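Local coordinates for protein bifunctional dTDP-4-dehydrorhamnose 3,5-epimerase/dTDP-4-dehydrorhamnose reductase (Arabidopsis thaliana, PDB 4QQR) that catalyses the 3,5-epimerization of dTDP-4-keto-6-deoxy-glucose and the subsequent 4-keto reduction that yields dTDP-beta-L-rhamnose, at residues F15-K20 with G26-L31; E278-S281 with I287-V290; Y111-I116 with K146-V151. All coordinates share one frame; numbering follows the deposited sequence.

Contact 1 of 3, residues F15-K20 with G26-L31; sequences FLIYGK and GLLGKL
Ile17 and Leu28 meet with no ring between them; the flat side chains of the strand, Phe15 and Tyr18, turn to other partners. Phe15 meets the rings of Phe65 and His63, while Tyr18 leaves the far side of the strand, and its OH is hydrogen-bonded to Asp55. The side-chain contact is aliphatic. Ile17 touches with both branches: CD1 reaches Leu28 CB at 4.0 Å, and CG2 comes to 4.1 Å from Leu28 CD1. With CG1 lying beside the backbone N (chi1 -59°) and CG2 anti to that N, the two branches spread over the leucine. Ile17 CD1 also lies 4.3 Å from Gly29 N.

This is the first beta-alpha unit of a Rossmann fold, in which strand 14-18 runs through a glycine-rich turn into helix 23-34. The GxxGxxG pattern runs from Gly19 into the first turn of the helix, where the inferred NADPH-binding residues Trp23 and Ile24 lie. Gly19 has positive phi (102°). In the helix, Gly26 brings bare backbone close to the loop, its N 3.9 Å from Gly19 O and 4.0 Å from Lys20 O. Beyond the pair, Ile17 rests on Tyr39 and Tyr41 of strand 38-41, and Leu28 on Ile208 of helix 200-212.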
ATOM      1  N   PHE A  15      17.054  11.421  19.776  1.00 45.54           N
ATOM      2  CA  PHE A  15      15.870  10.974  19.041  1.00 43.08           C
ATOM      3  C   PHE A  15      15.382  11.976  18.030  1.00 45.84           C
ATOM      4  O   PHE A  15      15.235  13.164  18.335  1.00 48.31           O
ATOM      5  CB  PHE A  15      14.718  10.618  19.978  1.00 41.77           C
ATOM      6  CG  PHE A  15      15.017   9.481  20.918  1.00 40.92           C
ATOM      7  CD1 PHE A  15      16.142   8.694  20.752  1.00 43.20           C
ATOM      8  CD2 PHE A  15      14.160   9.198  21.963  1.00 38.21           C
ATOM      9  CE1 PHE A  15      16.409   7.648  21.615  1.00 43.66           C
ATOM     10  CE2 PHE A  15      14.420   8.152  22.827  1.00 41.44           C
ATOM     11  CZ  PHE A  15      15.543   7.375  22.656  1.00 40.11           C
ATOM     12  N   LEU A  16      15.136  11.486  16.816  1.00 44.54           N
ATOM     13  CA  LEU A  16      14.428  12.263  15.815  1.00 43.85           C
ATOM     14  C   LEU A  16      12.959  11.853  15.898  1.00 45.22           C
ATOM     15  O   LEU A  16      12.634  10.671  15.828  1.00 44.58           O
ATOM     16  CB  LEU A  16      15.002  12.025  14.415  1.00 42.89           C
ATOM     17  CG  LEU A  16      14.353  12.793  13.251  1.00 48.13           C
ATOM     18  CD1 LEU A  16      14.432  14.305  13.463  1.00 46.69           C
ATOM     19  CD2 LEU A  16      14.981  12.401  11.902  1.00 49.19           C
ATOM     20  N   ILE A  17      12.077  12.827  16.093  1.00 45.49           N
ATOM     21  CA  ILE A  17      10.658  12.541  16.245  1.00 45.40           C
ATOM     22  C   ILE A  17       9.846  13.244  15.162  1.00 46.53           C
ATOM     23  O   ILE A  17      10.077  14.412  14.865  1.00 48.73           O
ATOM     24  CB  ILE A  17      10.158  12.951  17.645  1.00 45.72           C
ATOM     25  CG1 ILE A  17      10.952  12.200  18.724  1.00 43.53           C
ATOM     26  CG2 ILE A  17       8.668  12.685  17.776  1.00 44.02           C
ATOM     27  CD1 ILE A  17      10.723  12.704  20.150  1.00 45.93           C
ATOM     28  N   TYR A  18       8.907  12.525  14.559  1.00 46.69           N
ATOM     29  CA  TYR A  18       8.011  13.133  13.579  1.00 47.03           C
ATOM     30  C   TYR A  18       6.595  13.254  14.121  1.00 47.74           C
ATOM     31  O   TYR A  18       6.070  12.314  14.710  1.00 47.35           O
ATOM     32  CB  TYR A  18       8.065  12.395  12.227  1.00 46.67           C
ATOM     33  CG  TYR A  18       9.327  12.737  11.466  1.00 47.26           C
ATOM     34  CD1 TYR A  18      10.477  11.966  11.609  1.00 46.16           C
ATOM     35  CD2 TYR A  18       9.388  13.864  10.653  1.00 45.50           C
ATOM     36  CE1 TYR A  18      11.646  12.291  10.935  1.00 46.29           C
ATOM     37  CE2 TYR A  18      10.552  14.202   9.982  1.00 51.03           C
ATOM     38  CZ  TYR A  18      11.676  13.409  10.123  1.00 50.50           C
ATOM     39  OH  TYR A  18      12.833  13.733   9.457  1.00 51.93           O
ATOM     40  N   GLY A  19       6.010  14.439  13.959  1.00 53.93           N
ATOM     41  CA  GLY A  19       4.675  14.730  14.453  1.00 48.57           C
ATOM     42  C   GLY A  19       4.589  15.538  15.739  1.00 55.46           C
ATOM     43  O   GLY A  19       3.913  15.110  16.676  1.00 59.80           O
ATOM     44  N   LYS A  20       5.239  16.703  15.811  1.00 58.02           N
ATOM     45  CA  LYS A  20       5.080  17.556  17.005  1.00 58.36           C
ATOM     46  C   LYS A  20       3.643  18.072  17.118  1.00 59.62           C
ATOM     47  O   LYS A  20       3.105  18.248  18.215  1.00 60.48           O
ATOM     48  CB  LYS A  20       6.092  18.717  17.045  1.00 58.43           C
ATOM     49  CG  LYS A  20       5.869  19.872  16.063  1.00 61.13           C
ATOM     50  CD  LYS A  20       6.848  21.031  16.325  1.00 55.36           C
ATOM     51  CE  LYS A  20       6.785  21.483  17.790  1.00 65.24           C
ATOM     52  NZ  LYS A  20       7.680  22.645  18.136  1.00 69.30           N
ATOM     53  N   GLY A  26       3.720  15.019  20.536  1.00 54.66           N
ATOM     54  CA  GLY A  26       3.843  16.021  21.576  1.00 49.41           C
ATOM     55  C   GLY A  26       4.214  15.407  22.911  1.00 48.14           C
ATOM     56  O   GLY A  26       5.075  15.936  23.618  1.00 51.98           O
ATOM     57  N   LEU A  27       3.572  14.293  23.255  1.00 46.30           N
ATOM     58  CA  LEU A  27       3.827  13.622  24.531  1.00 49.52           C
ATOM     59  C   LEU A  27       5.239  13.078  24.604  1.00 48.68           C
ATOM     60  O   LEU A  27       5.897  13.177  25.645  1.00 47.24           O
ATOM     61  CB  LEU A  27       2.814  12.504  24.782  1.00 48.67           C
ATOM     62  CG  LEU A  27       1.390  13.021  25.016  1.00 53.86           C
ATOM     63  CD1 LEU A  27       0.434  11.863  25.275  1.00 48.22           C
ATOM     64  CD2 LEU A  27       1.350  14.061  26.156  1.00 43.47           C
ATOM     65  N   LEU A  28       5.693  12.512  23.486  1.00 49.02           N
ATOM     66  CA  LEU A  28       7.048  11.983  23.364  1.00 49.47           C
ATOM     67  C   LEU A  28       8.087  13.024  23.721  1.00 49.98           C
ATOM     68  O   LEU A  28       8.980  12.749  24.528  1.00 49.13           O
ATOM     69  CB  LEU A  28       7.315  11.518  21.941  1.00 48.11           C
ATOM     70  CG  LEU A  28       6.766  10.154  21.573  1.00 50.06           C
ATOM     71  CD1 LEU A  28       7.318   9.726  20.190  1.00 49.15           C
ATOM     72  CD2 LEU A  28       7.137   9.182  22.673  1.00 43.57           C
ATOM     73  N   GLY A  29       7.961  14.206  23.102  1.00 48.30           N
ATOM     74  CA  GLY A  29       8.901  15.300  23.281  1.00 47.53           C
ATOM     75  C   GLY A  29       9.047  15.634  24.750  1.00 51.31           C
ATOM     76  O   GLY A  29      10.162  15.818  25.266  1.00 49.40           O
ATOM     77  N   LYS A  30       7.904  15.684  25.430  1.00 50.87           N
ATOM     78  CA  LYS A  30       7.870  15.972  26.854  1.00 52.79           C
ATOM     79  C   LYS A  30       8.556  14.885  27.677  1.00 47.39           C
ATOM     80  O   LYS A  30       9.194  15.178  28.669  1.00 47.04           O
ATOM     81  CB  LYS A  30       6.429  16.217  27.319  1.00 53.68           C
ATOM     82  CG  LYS A  30       5.754  17.362  26.546  1.00 59.93           C
ATOM     83  CD  LYS A  30       4.619  18.017  27.350  1.00 68.89           C
ATOM     84  CE  LYS A  30       4.172  19.355  26.730  1.00 75.14           C
ATOM     85  NZ  LYS A  30       3.390  19.192  25.459  1.00 77.22           N
ATOM     86  N   LEU A  31       8.459  13.637  27.243  1.00 46.40           N
ATOM     87  CA  LEU A  31       9.122  12.551  27.958  1.00 46.92           C
ATOM     88  C   LEU A  31      10.643  12.604  27.838  1.00 47.83           C
ATOM     89  O   LEU A  31      11.369  12.342  28.799  1.00 48.69           O
ATOM     90  CB  LEU A  31       8.593  11.213  27.472  1.00 46.56           C
ATOM     91  CG  LEU A  31       7.276  10.831  28.134  1.00 45.97           C
ATOM     92  CD1 LEU A  31       6.552   9.788  27.307  1.00 50.36           C
ATOM     93  CD2 LEU A  31       7.557  10.315  29.526  1.00 49.06           C
TER

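Contact 2 of 3, residues E278-S281 with I287-V290; sequences ELMS and IKFV
A Met-aromatic contact between Met280 and Phe289 folds the loop leading into helix 282-291 back against that same helix. It illustrates how a residue just ahead of a helix can pack on side chains two turns further along, so that the connection is local in sequence yet made by side chains alone. Met280 SD approaches the Phe289 ring from the edge: it lies 4.9 Å from the ring centroid and 75° off the ring normal, with CE2 as the ring atom it meets, at 3.6 Å. The sulfur therefore sits near the plane of the ring and does not cover a face.

One face of Phe289 is instead approached by its own neighbour in the helix, Lys288, whose CG stands 4.0 Å above the plane and is displaced toward the rim. Lys288 leaves the backbone with CG anti to N (chi1 163°) and stays extended through CD, which lays its aliphatic chain across the methionine at roughly a right angle. The lysine thus serves both partners with its methylenes, and it is an exposed residue at the protein surface.

The helix carries a wider pi-type turn at 287-290. Ser281 occupies the N-cap position without a capping bond from its side chain; its backbone N is hydrogen-bonded to Glu284 OE2. The loop is held at Met280 as well, where N bonds to Glu202 of helix 200-212 and O to Asn223. Glu202 also touches Phe289, so one residue of that helix serves both sides of the contact. The bend at chi3 (52°) keeps Met280 CE 3.9 Å from Lys288 CD, which also lies 3.6 Å from Met280 SD.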
ATOM      1  N   GLU A 278       6.533  -5.814  33.901  1.00 45.67           N
ATOM      2  CA  GLU A 278       5.923  -4.749  34.675  1.00 50.80           C
ATOM      3  C   GLU A 278       4.658  -4.165  34.017  1.00 51.24           C
ATOM      4  O   GLU A 278       3.972  -3.330  34.614  1.00 48.73           O
ATOM      5  CB  GLU A 278       6.976  -3.662  34.826  1.00 53.93           C
ATOM      6  CG  GLU A 278       8.158  -3.976  33.881  1.00 60.23           C
ATOM      7  CD  GLU A 278       8.932  -2.751  33.453  1.00 64.55           C
ATOM      8  OE1 GLU A 278       9.700  -2.868  32.476  1.00 63.42           O
ATOM      9  OE2 GLU A 278       8.779  -1.686  34.099  1.00 66.70           O
ATOM     10  N   LEU A 279       4.352  -4.581  32.787  1.00 51.00           N
ATOM     11  CA  LEU A 279       3.180  -4.048  32.081  1.00 48.21           C
ATOM     12  C   LEU A 279       1.879  -4.418  32.794  1.00 46.70           C
ATOM     13  O   LEU A 279       1.608  -5.595  33.021  1.00 46.40           O
ATOM     14  CB  LEU A 279       3.140  -4.529  30.638  1.00 43.86           C
ATOM     15  CG  LEU A 279       1.992  -4.071  29.734  1.00 41.70           C
ATOM     16  CD1 LEU A 279       1.986  -2.576  29.588  1.00 43.33           C
ATOM     17  CD2 LEU A 279       2.128  -4.707  28.377  1.00 37.10           C
ATOM     18  N   MET A 280       1.079  -3.408  33.131  1.00 43.24           N
ATOM     19  CA  MET A 280      -0.164  -3.623  33.864  1.00 45.78           C
ATOM     20  C   MET A 280      -1.378  -3.771  32.949  1.00 46.72           C
ATOM     21  O   MET A 280      -1.371  -3.301  31.804  1.00 44.06           O
ATOM     22  CB  MET A 280      -0.408  -2.461  34.808  1.00 47.71           C
ATOM     23  CG  MET A 280       0.816  -2.032  35.575  1.00 49.66           C
ATOM     24  SD  MET A 280       0.425  -0.570  36.546  1.00 60.31           S
ATOM     25  CE  MET A 280      -1.044  -1.135  37.406  1.00 48.05           C
ATOM     26  N   SER A 281      -2.426  -4.413  33.460  1.00 41.15           N
ATOM     27  CA  SER A 281      -3.662  -4.537  32.696  1.00 43.03           C
ATOM     28  C   SER A 281      -4.453  -3.235  32.714  1.00 42.55           C
ATOM     29  O   SER A 281      -4.197  -2.362  33.548  1.00 38.17           O
ATOM     30  CB  SER A 281      -4.514  -5.685  33.219  1.00 44.70           C
ATOM     31  OG  SER A 281      -3.915  -6.916  32.882  1.00 44.38           O
ATOM     32  N   ILE A 287      -6.738   2.737  36.748  1.00 40.67           N
ATOM     33  CA  ILE A 287      -6.791   3.230  38.126  1.00 46.69           C
ATOM     34  C   ILE A 287      -5.547   4.027  38.509  1.00 47.19           C
ATOM     35  O   ILE A 287      -5.639   5.151  39.003  1.00 47.37           O
ATOM     36  CB  ILE A 287      -6.979   2.083  39.171  1.00 46.90           C
ATOM     37  CG1 ILE A 287      -8.392   1.496  39.098  1.00 46.47           C
ATOM     38  CG2 ILE A 287      -6.692   2.587  40.572  1.00 42.78           C
ATOM     39  CD1 ILE A 287      -9.483   2.549  38.973  1.00 48.90           C
ATOM     40  N   LYS A 288      -4.386   3.433  38.261  1.00 44.53           N
ATOM     41  CA  LYS A 288      -3.126   3.968  38.741  1.00 45.46           C
ATOM     42  C   LYS A 288      -2.646   5.188  37.958  1.00 47.59           C
ATOM     43  O   LYS A 288      -2.080   6.119  38.538  1.00 50.92           O
ATOM     44  CB  LYS A 288      -2.057   2.874  38.724  1.00 48.29           C
ATOM     45  CG  LYS A 288      -0.646   3.408  38.817  1.00 48.96           C
ATOM     46  CD  LYS A 288       0.387   2.309  38.695  1.00 55.12           C
ATOM     47  CE  LYS A 288       1.773   2.848  39.043  1.00 61.26           C
ATOM     48  NZ  LYS A 288       1.760   3.536  40.383  1.00 64.22           N
ATOM     49  N   PHE A 289      -2.876   5.196  36.650  1.00 45.45           N
ATOM     50  CA  PHE A 289      -2.302   6.243  35.809  1.00 46.83           C
ATOM     51  C   PHE A 289      -3.288   7.327  35.461  1.00 48.32           C
ATOM     52  O   PHE A 289      -2.891   8.463  35.175  1.00 51.03           O
ATOM     53  CB  PHE A 289      -1.737   5.666  34.512  1.00 44.51           C
ATOM     54  CG  PHE A 289      -0.507   4.841  34.702  1.00 45.58           C
ATOM     55  CD1 PHE A 289       0.740   5.449  34.774  1.00 43.79           C
ATOM     56  CD2 PHE A 289      -0.593   3.462  34.811  1.00 42.13           C
ATOM     57  CE1 PHE A 289       1.874   4.692  34.948  1.00 45.75           C
ATOM     58  CE2 PHE A 289       0.537   2.697  34.984  1.00 44.75           C
ATOM     59  CZ  PHE A 289       1.772   3.303  35.051  1.00 45.90           C
ATOM     60  N   VAL A 290      -4.570   6.979  35.462  1.00 47.22           N
ATOM     61  CA  VAL A 290      -5.570   7.905  34.947  1.00 49.76           C
ATOM     62  C   VAL A 290      -6.490   8.448  36.032  1.00 50.19           C
ATOM     63  O   VAL A 290      -6.544   9.657  36.245  1.00 52.83           O
ATOM     64  CB  VAL A 290      -6.374   7.293  33.776  1.00 46.21           C
ATOM     65  CG1 VAL A 290      -7.411   8.277  33.275  1.00 44.58           C
ATOM     66  CG2 VAL A 290      -5.424   6.894  32.649  1.00 46.70           C
TER

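Contact 3 of 3, residues Y111-I116 with K146-V151; sequences YATGCI and KTKAMV
Lys148 meets Thr113 at the very start of its side chain. Lys148 CB packs 3.6 Å from Thr113 CG2 and 4.2 Å from Ile116 CG2. Lys148 CG keeps to Thr113 CG2 at 3.9 Å. Bends at chi2 (-58°) and chi3 (-79°) then take CD off the methyl and curl Lys148 CE back to 4.3 Å from Thr113 CG2, before NZ leads away. The Lys148 side chain lies about 6 Å from Gly69, an inferred NADPH-binding residue. Lys148 is the lysine of a YxxxK sequence, the signature of short-chain dehydrogenases/reductases; in relatives this lysine commonly binds the nicotinamide ribose, and its position here is consistent with that role.

While CG2 faces the lysine, Thr113 OG1 accepts a hydrogen bond from Cys115 N (3.0 Å, 152° at the hydrogen), an ST turn that shapes the chain as it leaves the strand. Beyond that turn Ile116 CG2 reaches the helix backbone at Ala149 N, 4.3 Å away.

Strand 107-113 lies between strands 63-66 and 161-166 in the parallel sheet. Helix 143-155 packs beside helix 80-103, with Lys148 on Asn90 and Thr147 on Val91, and Thr147 and Met150 meet Leu154 of the second subunit.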
ATOM      1  N   TYR A 111       4.463   4.281  15.359  1.00 37.34           N
ATOM      2  CA  TYR A 111       3.176   4.256  16.030  1.00 31.92           C
ATOM      3  C   TYR A 111       2.069   4.052  15.009  1.00 39.06           C
ATOM      4  O   TYR A 111       1.971   4.777  14.026  1.00 42.18           O
ATOM      5  CB  TYR A 111       2.977   5.563  16.803  1.00 32.68           C
ATOM      6  CG  TYR A 111       4.001   5.721  17.903  1.00 37.88           C
ATOM      7  CD1 TYR A 111       3.851   5.063  19.127  1.00 35.24           C
ATOM      8  CD2 TYR A 111       5.151   6.464  17.702  1.00 37.64           C
ATOM      9  CE1 TYR A 111       4.794   5.179  20.115  1.00 35.89           C
ATOM     10  CE2 TYR A 111       6.104   6.582  18.689  1.00 37.04           C
ATOM     11  CZ  TYR A 111       5.920   5.942  19.892  1.00 39.47           C
ATOM     12  OH  TYR A 111       6.872   6.075  20.873  1.00 41.06           O
ATOM     13  N   ALA A 112       1.237   3.044  15.227  1.00 43.13           N
ATOM     14  CA  ALA A 112       0.237   2.666  14.235  1.00 44.75           C
ATOM     15  C   ALA A 112      -0.993   2.151  14.961  1.00 43.21           C
ATOM     16  O   ALA A 112      -1.160   2.425  16.145  1.00 39.52           O
ATOM     17  CB  ALA A 112       0.794   1.616  13.260  1.00 39.78           C
ATOM     18  N   THR A 113      -1.828   1.382  14.265  1.00 44.18           N
ATOM     19  CA  THR A 113      -3.164   1.078  14.767  1.00 43.51           C
ATOM     20  C   THR A 113      -3.480  -0.405  14.923  1.00 44.08           C
ATOM     21  O   THR A 113      -3.037  -1.239  14.131  1.00 41.10           O
ATOM     22  CB  THR A 113      -4.243   1.699  13.862  1.00 44.38           C
ATOM     23  OG1 THR A 113      -5.530   1.487  14.454  1.00 47.37           O
ATOM     24  CG2 THR A 113      -4.199   1.082  12.454  1.00 39.34           C
ATOM     25  N   GLY A 114      -4.266  -0.722  15.947  1.00 40.08           N
ATOM     26  CA  GLY A 114      -4.712  -2.085  16.139  1.00 38.74           C
ATOM     27  C   GLY A 114      -6.141  -2.219  15.679  1.00 40.38           C
ATOM     28  O   GLY A 114      -6.713  -3.312  15.673  1.00 38.99           O
ATOM     29  N   CYS A 115      -6.721  -1.085  15.292  1.00 40.33           N
ATOM     30  CA  CYS A 115      -8.108  -1.041  14.850  1.00 41.41           C
ATOM     31  C   CYS A 115      -8.279  -1.567  13.443  1.00 42.64           C
ATOM     32  O   CYS A 115      -9.095  -1.065  12.682  1.00 47.98           O
ATOM     33  CB  CYS A 115      -8.641   0.378  14.911  1.00 41.25           C
ATOM     34  SG  CYS A 115      -8.893   0.928  16.597  1.00 48.71           S
ATOM     35  N   ILE A 116      -7.510  -2.587  13.106  1.00 38.90           N
ATOM     36  CA  ILE A 116      -7.617  -3.229  11.817  1.00 46.02           C
ATOM     37  C   ILE A 116      -8.013  -4.702  12.000  1.00 44.99           C
ATOM     38  O   ILE A 116      -7.914  -5.532  11.095  1.00 46.44           O
ATOM     39  CB  ILE A 116      -6.297  -3.112  11.084  1.00 44.03           C
ATOM     40  CG1 ILE A 116      -5.168  -3.616  11.978  1.00 41.36           C
ATOM     41  CG2 ILE A 116      -6.074  -1.675  10.688  1.00 46.12           C
ATOM     42  CD1 ILE A 116      -3.876  -3.854  11.228  1.00 46.84           C
ATOM     43  N   LYS A 146      -8.200  -0.500   5.507  1.00 51.85           N
ATOM     44  CA  LYS A 146      -7.504  -1.255   4.483  1.00 52.17           C
ATOM     45  C   LYS A 146      -6.116  -0.646   4.292  1.00 48.60           C
ATOM     46  O   LYS A 146      -5.119  -1.359   4.165  1.00 46.46           O
ATOM     47  CB  LYS A 146      -8.307  -1.228   3.184  1.00 52.99           C
ATOM     48  CG  LYS A 146      -8.100  -2.441   2.288  1.00 53.13           C
ATOM     49  CD  LYS A 146      -8.952  -2.338   1.018  1.00 58.65           C
ATOM     50  CE  LYS A 146     -10.340  -1.755   1.322  1.00 57.53           C
ATOM     51  NZ  LYS A 146     -11.438  -2.637   0.858  1.00 52.17           N
ATOM     52  N   THR A 147      -6.060   0.683   4.315  1.00 47.40           N
ATOM     53  CA  THR A 147      -4.816   1.401   4.073  1.00 45.55           C
ATOM     54  C   THR A 147      -3.764   1.146   5.156  1.00 45.81           C
ATOM     55  O   THR A 147      -2.594   0.851   4.846  1.00 41.68           O
ATOM     56  CB  THR A 147      -5.066   2.907   3.903  1.00 43.29           C
ATOM     57  OG1 THR A 147      -5.969   3.112   2.808  1.00 48.48           O
ATOM     58  CG2 THR A 147      -3.779   3.630   3.611  1.00 43.00           C
ATOM     59  N   LYS A 148      -4.167   1.250   6.419  1.00 45.27           N
ATOM     60  CA  LYS A 148      -3.225   1.018   7.509  1.00 42.75           C
ATOM     61  C   LYS A 148      -2.742  -0.435   7.505  1.00 42.74           C
ATOM     62  O   LYS A 148      -1.563  -0.697   7.738  1.00 40.30           O
ATOM     63  CB  LYS A 148      -3.837   1.407   8.847  1.00 42.48           C
ATOM     64  CG  LYS A 148      -4.147   2.887   8.954  1.00 50.86           C
ATOM     65  CD  LYS A 148      -2.912   3.777   8.736  1.00 50.17           C
ATOM     66  CE  LYS A 148      -2.030   3.840   9.991  1.00 50.16           C
ATOM     67  NZ  LYS A 148      -1.031   4.954   9.936  1.00 52.06           N
ATOM     68  N   ALA A 149      -3.641  -1.371   7.211  1.00 38.60           N
ATOM     69  CA  ALA A 149      -3.227  -2.760   7.023  1.00 43.64           C
ATOM     70  C   ALA A 149      -2.148  -2.917   5.932  1.00 43.00           C
ATOM     71  O   ALA A 149      -1.126  -3.563   6.176  1.00 41.90           O
ATOM     72  CB  ALA A 149      -4.417  -3.663   6.736  1.00 41.50           C
ATOM     73  N   MET A 150      -2.386  -2.336   4.749  1.00 40.64           N
ATOM     74  CA  MET A 150      -1.407  -2.310   3.649  1.00 42.36           C
ATOM     75  C   MET A 150      -0.013  -1.860   4.081  1.00 44.44           C
ATOM     76  O   MET A 150       0.974  -2.580   3.869  1.00 42.97           O
ATOM     77  CB  MET A 150      -1.871  -1.404   2.501  1.00 43.59           C
ATOM     78  CG  MET A 150      -3.178  -1.825   1.840  1.00 47.04           C
ATOM     79  SD  MET A 150      -3.561  -0.864   0.362  1.00 51.24           S
ATOM     80  CE  MET A 150      -4.852  -1.867  -0.383  1.00 45.83           C
ATOM     81  N   VAL A 151       0.064  -0.668   4.679  1.00 45.82           N
ATOM     82  CA  VAL A 151       1.339  -0.139   5.177  1.00 44.17           C
ATOM     83  C   VAL A 151       1.949  -1.083   6.189  1.00 42.90           C
ATOM     84  O   VAL A 151       3.139  -1.398   6.093  1.00 45.04           O
ATOM     85  CB  VAL A 151       1.217   1.274   5.802  1.00 43.29           C
ATOM     86  CG1 VAL A 151       2.530   1.684   6.451  1.00 37.02           C
ATOM     87  CG2 VAL A 151       0.814   2.279   4.741  1.00 44.56           C
TER

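In the fold
Contacts 1 and 3 both reach the six-stranded parallel sheet and the inferred NADPH site. Their centres are 21 Å apart, yet they touch where Leu28 CD2 packs 3.6 Å from Tyr111 OH; Tyr111, like Ile24 beside Leu28, is a probable cofactor-binding residue. Contact 3 also lies near a metal, the Thr113 side chain being about 5 Å from a bound zinc ion. Contact 2 stands apart at the surface, its centre 22 Å from that of contact 1 and 25 Å from that of contact 3, on the opposite side of the chain's centre from the latter. Its Phe289 side chain remains about 12 Å from that of Trp23.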